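Local coordinates for protein alanine racemase (Actinobacillus succinogenes, PDB 3C3K) that is of unsettled function but has the two-domain periplasmic-binding-protein-like fold, a fold shared with LacI-family regulators, at residues B[108-117]-B[142-153]. Sequence-based numbering, arbitrary orientation.
Sequences DVAASEYVVD and RESGYLNRLKFH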
ATOM      1  N   ASP B 108      19.567   5.749   9.712  1.00 16.76           N
ATOM      2  CA  ASP B 108      19.494   6.225   8.347  1.00 16.03           C
ATOM      3  C   ASP B 108      20.800   6.771   7.830  1.00 16.18           C
ATOM      4  O   ASP B 108      21.103   6.670   6.624  1.00 15.03           O
ATOM      5  CB  ASP B 108      18.386   7.244   8.217  1.00 16.63           C
ATOM      6  CG  ASP B 108      17.006   6.575   8.195  1.00 16.15           C
ATOM      7  OD1 ASP B 108      16.830   5.784   7.281  1.00 15.62           O
ATOM      8  OD2 ASP B 108      16.170   6.754   9.095  1.00 15.75           O
ATOM      9  N   VAL B 109      21.561   7.406   8.702  1.00 16.44           N
ATOM     10  CA  VAL B 109      22.863   7.966   8.260  1.00 16.09           C
ATOM     11  C   VAL B 109      23.815   6.874   7.931  1.00 15.69           C
ATOM     12  O   VAL B 109      24.400   6.935   6.884  1.00 17.05           O
ATOM     13  CB  VAL B 109      23.491   8.898   9.299  1.00 16.76           C
ATOM     14  CG1 VAL B 109      24.885   9.446   8.790  1.00 16.94           C
ATOM     15  CG2 VAL B 109      22.601  10.030   9.459  1.00 14.06           C
ATOM     16  N   ALA B 110      23.918   5.826   8.765  1.00 14.73           N
ATOM     17  CA  ALA B 110      24.854   4.742   8.452  1.00 14.48           C
ATOM     18  C   ALA B 110      24.446   3.993   7.173  1.00 14.75           C
ATOM     19  O   ALA B 110      25.316   3.673   6.355  1.00 16.25           O
ATOM     20  CB  ALA B 110      25.018   3.721   9.620  1.00 12.99           C
ATOM     21  N   ALA B 111      23.155   3.684   7.011  1.00 13.42           N
ATOM     22  CA  ALA B 111      22.681   3.019   5.789  1.00 12.89           C
ATOM     23  C   ALA B 111      22.960   3.840   4.542  1.00 14.41           C
ATOM     24  O   ALA B 111      23.375   3.258   3.570  1.00 14.44           O
ATOM     25  CB  ALA B 111      21.205   2.712   5.873  1.00 12.80           C
ATOM     26  N   SER B 112      22.661   5.159   4.527  1.00 12.57           N
ATOM     27  CA  SER B 112      22.888   5.897   3.309  1.00 14.68           C
ATOM     28  C   SER B 112      24.338   6.118   2.959  1.00 15.07           C
ATOM     29  O   SER B 112      24.666   6.094   1.795  1.00 15.89           O
ATOM     30  CB  SER B 112      22.081   7.192   3.229  1.00 14.41           C
ATOM     31  OG  SER B 112      22.068   7.716   4.500  1.00 23.45           O
ATOM     32  N   GLU B 113      25.224   6.272   3.951  1.00 16.40           N
ATOM     33  CA  GLU B 113      26.644   6.393   3.635  1.00 17.35           C
ATOM     34  C   GLU B 113      27.157   5.088   3.075  1.00 17.02           C
ATOM     35  O   GLU B 113      27.990   5.112   2.211  1.00 17.90           O
ATOM     36  CB  GLU B 113      27.495   6.825   4.868  1.00 17.30           C
ATOM     37  CG  GLU B 113      27.089   8.148   5.445  1.00 19.01           C
ATOM     38  CD  GLU B 113      27.942   8.545   6.639  1.00 21.61           C
ATOM     39  OE1 GLU B 113      28.259   7.682   7.479  1.00 28.26           O
ATOM     40  OE2 GLU B 113      28.247   9.735   6.749  1.00 27.29           O
ATOM     41  N   TYR B 114      26.705   3.964   3.629  1.00 17.20           N
ATOM     42  CA  TYR B 114      27.031   2.608   3.153  1.00 16.84           C
ATOM     43  C   TYR B 114      26.599   2.395   1.721  1.00 16.05           C
ATOM     44  O   TYR B 114      27.305   1.793   0.980  1.00 17.01           O
ATOM     45  CB  TYR B 114      26.304   1.530   3.969  1.00 17.97           C
ATOM     46  CG  TYR B 114      26.842   0.137   3.707  1.00 19.02           C
ATOM     47  CD1 TYR B 114      26.301  -0.674   2.722  1.00 19.68           C
ATOM     48  CD2 TYR B 114      27.909  -0.362   4.462  1.00 23.52           C
ATOM     49  CE1 TYR B 114      26.804  -1.981   2.488  1.00 20.76           C
ATOM     50  CE2 TYR B 114      28.432  -1.658   4.249  1.00 23.34           C
ATOM     51  CZ  TYR B 114      27.888  -2.446   3.241  1.00 22.86           C
ATOM     52  OH  TYR B 114      28.403  -3.710   3.071  1.00 21.20           O
ATOM     53  N   VAL B 115      25.407   2.845   1.372  1.00 14.53           N
ATOM     54  CA  VAL B 115      24.928   2.894  -0.048  1.00 13.13           C
ATOM     55  C   VAL B 115      25.902   3.596  -0.967  1.00 13.69           C
ATOM     56  O   VAL B 115      26.344   3.026  -1.955  1.00 13.49           O
ATOM     57  CB  VAL B 115      23.531   3.474  -0.149  1.00 13.46           C
ATOM     58  CG1 VAL B 115      23.186   3.756  -1.650  1.00  8.93           C
ATOM     59  CG2 VAL B 115      22.503   2.479   0.544  1.00 10.82           C
ATOM     60  N   VAL B 116      26.270   4.821  -0.623  1.00 13.86           N
ATOM     61  CA  VAL B 116      27.272   5.556  -1.392  1.00 16.10           C
ATOM     62  C   VAL B 116      28.625   4.843  -1.428  1.00 16.85           C
ATOM     63  O   VAL B 116      29.231   4.727  -2.492  1.00 16.55           O
ATOM     64  CB  VAL B 116      27.452   6.969  -0.872  1.00 15.12           C
ATOM     65  CG1 VAL B 116      28.572   7.681  -1.633  1.00 17.00           C
ATOM     66  CG2 VAL B 116      26.147   7.724  -1.016  1.00 15.95           C
ATOM     67  N   ASP B 117      29.088   4.326  -0.304  1.00 16.93           N
ATOM     68  CA  ASP B 117      30.368   3.631  -0.367  1.00 17.18           C
ATOM     69  C   ASP B 117      30.319   2.459  -1.343  1.00 17.60           C
ATOM     70  O   ASP B 117      31.296   2.236  -2.026  1.00 16.61           O
ATOM     71  CB  ASP B 117      30.826   3.102   0.990  1.00 17.44           C
ATOM     72  CG  ASP B 117      31.175   4.183   1.945  1.00 19.99           C
ATOM     73  OD1 ASP B 117      31.325   5.363   1.550  1.00 22.04           O
ATOM     74  OD2 ASP B 117      31.301   3.836   3.120  1.00 18.52           O
ATOM     75  N   ARG B 142      19.151  10.960   5.197  1.00 14.28           N
ATOM     76  CA  ARG B 142      19.575  10.232   3.994  1.00 13.54           C
ATOM     77  C   ARG B 142      20.220  11.225   3.064  1.00 13.86           C
ATOM     78  O   ARG B 142      21.215  10.922   2.465  1.00 15.17           O
ATOM     79  CB  ARG B 142      18.416   9.462   3.311  1.00 13.28           C
ATOM     80  CG  ARG B 142      17.927   8.153   4.126  1.00 12.33           C
ATOM     81  CD  ARG B 142      16.550   7.604   3.585  1.00 14.18           C
ATOM     82  NE  ARG B 142      15.949   6.800   4.644  1.00 18.20           N
ATOM     83  CZ  ARG B 142      14.722   6.326   4.669  1.00 13.40           C
ATOM     84  NH1 ARG B 142      13.922   6.453   3.605  1.00 13.56           N
ATOM     85  NH2 ARG B 142      14.329   5.650   5.750  1.00 17.23           N
ATOM     86  N   GLU B 143      19.668  12.432   2.963  1.00 13.26           N
ATOM     87  CA  GLU B 143      20.286  13.480   2.139  1.00 13.26           C
ATOM     88  C   GLU B 143      21.685  13.904   2.634  1.00 14.29           C
ATOM     89  O   GLU B 143      22.559  14.055   1.814  1.00 13.69           O
ATOM     90  CB  GLU B 143      19.328  14.680   1.969  1.00 12.01           C
ATOM     91  CG  GLU B 143      19.861  15.794   1.087  1.00 15.12           C
ATOM     92  CD  GLU B 143      18.849  16.884   0.712  1.00 16.84           C
ATOM     93  OE1 GLU B 143      17.748  16.598   0.215  1.00 18.67           O
ATOM     94  OE2 GLU B 143      19.180  18.081   0.852  1.00 22.41           O
ATOM     95  N   SER B 144      21.898  14.047   3.967  1.00 15.43           N
ATOM     96  CA  SER B 144      23.183  14.520   4.523  1.00 16.99           C
ATOM     97  C   SER B 144      24.157  13.433   4.312  1.00 15.87           C
ATOM     98  O   SER B 144      25.261  13.688   3.925  1.00 17.73           O
ATOM     99  CB  SER B 144      23.206  14.639   6.078  1.00 17.19           C
ATOM    100  OG  SER B 144      22.192  15.394   6.607  1.00 22.70           O
ATOM    101  N   GLY B 145      23.760  12.220   4.700  1.00 17.15           N
ATOM    102  CA  GLY B 145      24.587  11.040   4.575  1.00 16.78           C
ATOM    103  C   GLY B 145      25.100  10.974   3.128  1.00 18.26           C
ATOM    104  O   GLY B 145      26.299  10.830   2.925  1.00 19.92           O
ATOM    105  N   TYR B 146      24.204  11.120   2.132  1.00 16.62           N
ATOM    106  CA  TYR B 146      24.574  11.107   0.699  1.00 14.43           C
ATOM    107  C   TYR B 146      25.581  12.250   0.381  1.00 15.32           C
ATOM    108  O   TYR B 146      26.601  12.022  -0.209  1.00 14.53           O
ATOM    109  CB  TYR B 146      23.309  11.300  -0.174  1.00 12.72           C
ATOM    110  CG  TYR B 146      23.490  11.832  -1.584  1.00 12.91           C
ATOM    111  CD1 TYR B 146      23.209  13.185  -1.886  1.00 10.13           C
ATOM    112  CD2 TYR B 146      23.841  10.986  -2.640  1.00 14.74           C
ATOM    113  CE1 TYR B 146      23.358  13.701  -3.164  1.00  9.03           C
ATOM    114  CE2 TYR B 146      23.952  11.491  -3.954  1.00 10.94           C
ATOM    115  CZ  TYR B 146      23.744  12.877  -4.185  1.00 11.91           C
ATOM    116  OH  TYR B 146      23.866  13.411  -5.454  1.00 15.00           O
ATOM    117  N   LEU B 147      25.275  13.482   0.764  1.00 18.01           N
ATOM    118  CA  LEU B 147      26.109  14.634   0.351  1.00 18.36           C
ATOM    119  C   LEU B 147      27.498  14.582   1.016  1.00 19.69           C
ATOM    120  O   LEU B 147      28.532  14.782   0.365  1.00 19.73           O
ATOM    121  CB  LEU B 147      25.448  15.894   0.821  1.00 18.70           C
ATOM    122  CG  LEU B 147      24.271  16.381  -0.007  1.00 18.85           C
ATOM    123  CD1 LEU B 147      23.674  17.608   0.709  1.00 20.43           C
ATOM    124  CD2 LEU B 147      24.817  16.719  -1.339  1.00 14.64           C
ATOM    125  N   ASN B 148      27.516  14.266   2.308  1.00 19.93           N
ATOM    126  CA  ASN B 148      28.780  14.130   3.046  1.00 20.42           C
ATOM    127  C   ASN B 148      29.646  13.011   2.538  1.00 20.41           C
ATOM    128  O   ASN B 148      30.888  13.127   2.538  1.00 20.86           O
ATOM    129  CB  ASN B 148      28.563  13.933   4.558  1.00 20.77           C
ATOM    130  CG  ASN B 148      27.829  15.088   5.190  1.00 24.54           C
ATOM    131  OD1 ASN B 148      27.847  16.202   4.675  1.00 26.26           O
ATOM    132  ND2 ASN B 148      27.156  14.821   6.306  1.00 26.61           N
ATOM    133  N   ARG B 149      29.044  11.908   2.133  1.00 18.19           N
ATOM    134  CA  ARG B 149      29.864  10.769   1.715  1.00 17.03           C
ATOM    135  C   ARG B 149      30.429  10.983   0.325  1.00 16.93           C
ATOM    136  O   ARG B 149      31.522  10.539  -0.011  1.00 17.15           O
ATOM    137  CB  ARG B 149      29.026   9.493   1.820  1.00 17.86           C
ATOM    138  CG  ARG B 149      29.812   8.264   2.072  1.00 17.74           C
ATOM    139  CD  ARG B 149      30.456   8.297   3.459  1.00 19.52           C
ATOM    140  NE  ARG B 149      31.324   7.148   3.639  1.00 19.35           N
ATOM    141  CZ  ARG B 149      32.226   7.081   4.597  1.00 22.67           C
ATOM    142  NH1 ARG B 149      32.327   8.090   5.437  1.00 22.15           N
ATOM    143  NH2 ARG B 149      33.025   6.029   4.700  1.00 22.61           N
ATOM    144  N   LEU B 150      29.725  11.727  -0.510  1.00 17.75           N
ATOM    145  CA  LEU B 150      30.305  12.103  -1.815  1.00 17.34           C
ATOM    146  C   LEU B 150      31.550  12.942  -1.631  1.00 16.97           C
ATOM    147  O   LEU B 150      32.510  12.751  -2.355  1.00 15.49           O
ATOM    148  CB  LEU B 150      29.326  12.845  -2.745  1.00 16.85           C
ATOM    149  CG  LEU B 150      28.045  12.110  -3.202  1.00 20.47           C
ATOM    150  CD1 LEU B 150      27.210  13.004  -4.156  1.00 17.38           C
ATOM    151  CD2 LEU B 150      28.378  10.780  -3.855  1.00 21.82           C
ATOM    152  N   LYS B 151      31.485  13.917  -0.717  1.00 16.96           N
ATOM    153  CA  LYS B 151      32.589  14.853  -0.448  1.00 16.82           C
ATOM    154  C   LYS B 151      33.696  14.045   0.205  1.00 15.99           C
ATOM    155  O   LYS B 151      34.877  14.304   0.000  1.00 16.98           O
ATOM    156  CB  LYS B 151      32.190  15.943   0.558  1.00 16.76           C
ATOM    157  CG  LYS B 151      31.105  16.999   0.191  1.00 25.12           C
ATOM    158  CD  LYS B 151      31.272  17.487  -1.228  1.00 33.31           C
ATOM    159  CE  LYS B 151      30.224  16.830  -2.186  1.00 37.34           C
ATOM    160  NZ  LYS B 151      30.392  17.091  -3.684  1.00 36.12           N
ATOM    161  N   PHE B 152      33.314  13.093   1.044  1.00 15.21           N
ATOM    162  CA  PHE B 152      34.309  12.219   1.631  1.00 15.29           C
ATOM    163  C   PHE B 152      35.125  11.462   0.585  1.00 15.60           C
ATOM    164  O   PHE B 152      36.294  11.155   0.779  1.00 13.75           O
ATOM    165  CB  PHE B 152      33.628  11.219   2.541  1.00 15.50           C
ATOM    166  CG  PHE B 152      34.525  10.168   3.049  1.00 13.75           C
ATOM    167  CD1 PHE B 152      35.371  10.420   4.141  1.00 15.50           C
ATOM    168  CD2 PHE B 152      34.455   8.916   2.543  1.00 15.17           C
ATOM    169  CE1 PHE B 152      36.178   9.407   4.658  1.00 17.04           C
ATOM    170  CE2 PHE B 152      35.254   7.903   3.045  1.00 11.97           C
ATOM    171  CZ  PHE B 152      36.117   8.144   4.090  1.00 17.85           C
ATOM    172  N   HIS B 153      34.479  11.111  -0.510  1.00 16.85           N
ATOM    173  CA  HIS B 153      35.174  10.403  -1.605  1.00 17.25           C
ATOM    174  C   HIS B 153      35.722  11.370  -2.648  1.00 17.10           C
ATOM    175  O   HIS B 153      36.177  10.975  -3.696  1.00 17.20           O
ATOM    176  CB  HIS B 153      34.224   9.385  -2.257  1.00 15.94           C
ATOM    177  CG  HIS B 153      33.975   8.177  -1.404  1.00 15.37           C
ATOM    178  ND1 HIS B 153      34.982   7.313  -1.025  1.00 14.06           N
ATOM    179  CD2 HIS B 153      32.836   7.714  -0.827  1.00 14.09           C
ATOM    180  CE1 HIS B 153      34.462   6.345  -0.284  1.00 16.36           C
ATOM    181  NE2 HIS B 153      33.166   6.573  -0.134  1.00 15.44           N
TER
HETATM  182  O   HOH W   1      30.974  10.631   5.780  1.00 27.00           O
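Val116 and Arg149 pack together where helices 108-121 and 137-152 lie side by side in the C-terminal lobe of a periplasmic-binding-protein fold. The axes of the two segments approach to 7.9 Å and cross at -40°. Val116, short and branched, fits between the two helices, pointing at the opposite one: its CG1 lies 3.9 Å from Arg149 CB and also touches CD2 of Leu150, while CG2 rests on the CA of Tyr146, whose hydroxyl hydrogen-bonds to the backbone of Ile127 and Arg159, in two strands of the neighbouring sheet. Gly145, having no side chain, lets Ser112 come close; Ser112 OG turns back to its own helix, bonding Asp108 O at 2.6 Å.

Arg149 suits the outer side because its long aliphatic part can pack before its charge is reached. CG stands roughly opposite the backbone N (chi1 -152°) and the chain bends at chi2, laying CD against Glu113 CB (3.6 Å) and bringing the guanidinium side-on into a salt bridge with Asp117, one nitrogen to each oxygen. NE meets the syn lone pair of Asp117 OD1 at 2.7 Å and NH2 reaches OD2; a water joins NH1 to Glu113 OE2.

At the other end, Arg142 extends into a salt bridge with Asp108, directing both NE and NH2 at OD1 from one face of the carboxylate. Its guanidinium also meets Phe219 in a cation-pi contact and a bound glycerol. Where helix 137-152 ends, His153 NE2 gives Asp117 OD1 a second bond, 2.8 Å long and nearly straight at 166°, the imidazole almost perpendicular to the carboxylate.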